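Local coordinates for designed helical repeat protein (Synthetic construct, PDB 5CWF) that forms a de novo designed scaffold of repeated helix pairs, built to explore repeat architectures, with no known natural function, at residues V27-E32 / V72-A77. Sequence-based numbering, arbitrary orientation.
Sequences VAREIE and VAREIA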
loop_
_atom_site.group_PDB
_atom_site.type_symbol
_atom_site.label_atom_id
_atom_site.label_comp_id
_atom_site.label_asym_id
_atom_site.label_seq_id
_atom_site.Cartn_x
_atom_site.Cartn_y
_atom_site.Cartn_z
ATOM N N VAL A 27 4.892 15.029 -4.342
ATOM C CA VAL A 27 3.878 14.022 -4.644
ATOM C C VAL A 27 4.330 13.212 -5.849
ATOM O O VAL A 27 4.220 11.986 -5.873
ATOM C CB VAL A 27 2.489 14.653 -4.955
ATOM C CG1 VAL A 27 1.499 13.562 -5.341
ATOM C CG2 VAL A 27 1.966 15.393 -3.766
ATOM N N ALA A 28 4.813 13.920 -6.871
ATOM C CA ALA A 28 5.245 13.296 -8.095
ATOM C C ALA A 28 6.394 12.322 -7.830
ATOM O O ALA A 28 6.442 11.211 -8.389
ATOM C CB ALA A 28 5.670 14.373 -9.087
ATOM N N ARG A 29 7.300 12.723 -6.944
ATOM C CA ARG A 29 8.433 11.873 -6.601
ATOM C C ARG A 29 7.972 10.570 -5.977
ATOM O O ARG A 29 8.448 9.488 -6.329
ATOM C CB ARG A 29 9.363 12.593 -5.621
ATOM C CG ARG A 29 10.516 11.744 -5.076
ATOM C CD ARG A 29 11.348 12.547 -4.075
ATOM N NE ARG A 29 10.649 12.737 -2.802
ATOM C CZ ARG A 29 10.735 13.828 -2.040
ATOM N NH1 ARG A 29 11.489 14.856 -2.403
ATOM N NH2 ARG A 29 10.064 13.885 -0.901
ATOM N N GLU A 30 7.014 10.673 -5.069
ATOM C CA GLU A 30 6.570 9.489 -4.346
ATOM C C GLU A 30 5.751 8.559 -5.240
ATOM O O GLU A 30 5.844 7.332 -5.119
ATOM C CB GLU A 30 5.756 9.888 -3.120
ATOM C CG GLU A 30 5.721 8.817 -2.052
ATOM C CD GLU A 30 7.083 8.628 -1.381
ATOM O OE1 GLU A 30 7.402 7.497 -0.954
ATOM O OE2 GLU A 30 7.826 9.627 -1.260
ATOM N N ILE A 31 4.939 9.121 -6.130
ATOM C CA ILE A 31 4.227 8.272 -7.084
ATOM C C ILE A 31 5.243 7.552 -7.968
ATOM O O ILE A 31 5.154 6.337 -8.197
ATOM C CB ILE A 31 3.258 9.093 -7.960
ATOM C CG1 ILE A 31 2.172 9.708 -7.094
ATOM C CG2 ILE A 31 2.697 8.227 -9.096
ATOM C CD1 ILE A 31 1.250 10.656 -7.857
ATOM N N GLU A 32 6.248 8.288 -8.437
ATOM C CA GLU A 32 7.262 7.686 -9.271
ATOM C C GLU A 32 8.043 6.603 -8.523
ATOM O O GLU A 32 8.297 5.540 -9.086
ATOM C CB GLU A 32 8.210 8.766 -9.834
ATOM C CG GLU A 32 9.035 8.247 -10.980
ATOM C CD GLU A 32 9.851 9.326 -11.692
ATOM O OE1 GLU A 32 9.429 10.510 -11.700
ATOM O OE2 GLU A 32 10.915 8.979 -12.250
ATOM N N VAL A 72 -2.187 13.496 1.661
ATOM C CA VAL A 72 -2.718 12.137 1.836
ATOM C C VAL A 72 -2.263 11.233 0.684
ATOM O O VAL A 72 -1.973 10.038 0.876
ATOM C CB VAL A 72 -4.241 12.155 1.934
ATOM C CG1 VAL A 72 -4.802 10.732 2.037
ATOM C CG2 VAL A 72 -4.654 12.962 3.156
ATOM N N ALA A 73 -2.226 11.801 -0.516
ATOM C CA ALA A 73 -1.770 11.098 -1.699
ATOM C C ALA A 73 -0.335 10.625 -1.485
ATOM O O ALA A 73 0.021 9.531 -1.889
ATOM C CB ALA A 73 -1.864 11.986 -2.930
ATOM N N ARG A 74 0.483 11.464 -0.864
ATOM C CA ARG A 74 1.863 11.086 -0.569
ATOM C C ARG A 74 1.931 9.885 0.360
ATOM O O ARG A 74 2.783 9.017 0.194
ATOM C CB ARG A 74 2.631 12.238 0.077
ATOM C CG ARG A 74 3.194 13.219 -0.853
ATOM C CD ARG A 74 3.772 14.398 -0.064
ATOM N NE ARG A 74 5.153 14.189 0.349
ATOM C CZ ARG A 74 5.879 15.130 0.942
ATOM N NH1 ARG A 74 5.320 16.292 1.196
ATOM N NH2 ARG A 74 7.154 14.913 1.254
ATOM N N GLU A 75 1.050 9.838 1.350
ATOM C CA GLU A 75 1.061 8.728 2.309
ATOM C C GLU A 75 0.644 7.415 1.683
ATOM O O GLU A 75 1.204 6.382 2.014
ATOM C CB GLU A 75 0.194 9.041 3.523
ATOM C CG GLU A 75 0.654 10.323 4.224
ATOM C CD GLU A 75 0.480 10.292 5.721
ATOM O OE1 GLU A 75 0.878 9.294 6.353
ATOM O OE2 GLU A 75 -0.061 11.275 6.264
ATOM N N ILE A 76 -0.346 7.443 0.795
ATOM C CA ILE A 76 -0.758 6.231 0.107
ATOM C C ILE A 76 0.371 5.770 -0.814
ATOM O O ILE A 76 0.684 4.580 -0.858
ATOM C CB ILE A 76 -2.080 6.435 -0.667
ATOM C CG1 ILE A 76 -3.238 6.497 0.329
ATOM C CG2 ILE A 76 -2.344 5.284 -1.621
ATOM C CD1 ILE A 76 -4.540 7.060 -0.254
ATOM N N ALA A 77 0.990 6.698 -1.544
ATOM C CA ALA A 77 2.100 6.328 -2.419
ATOM C C ALA A 77 3.253 5.740 -1.594
ATOM O O ALA A 77 3.868 4.724 -1.973
ATOM C CB ALA A 77 2.575 7.535 -3.222
HETATM O O HOH W 1 6.633 11.973 0.107
#
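Ala-77 brings its CB against the bend of Glu-30, 3.6 Å from Glu-30 CG, the closest side-chain approach between segments 27-32 and 72-77. Over these residues the helix axes come within 8.8 Å at an angle of 20°, a spacing consistent with the small side chains of Ala-73 and Ala-77, one turn apart, which both direct their CB toward the other helix. Val-27 CG1 lies 4.4 Å from Ala-73 CB, while its other branch, CG2, rests on Arg-74 CG at 3.8 Å. The polar side is looser. Glu-30 has CG anti to its backbone N (chi1 -157°) and turns at chi2, which lets its methylene pack while the carboxylate stays at the partly exposed side. There Glu-30 OE2 and Arg-74 NE, 5.5 Å apart, are bridged by one water, which gives a hydrogen to Glu-30 OE2 and accepts one from Arg-74 NE at 2.7 Å, at the guanidinium edge. Salt bridges to Glu-26 and Glu-71 hold Arg-74 NH1, and Glu-30 OE1 pairs with Arg-33. Helices 25-44 and 70-89 lie side by side, as is usual in a helical repeat protein, with Ile-31, beside Ala-77, also packing on Val-16 of helix 3-21 and on Val-61 and Ala-65 of helix 48-67.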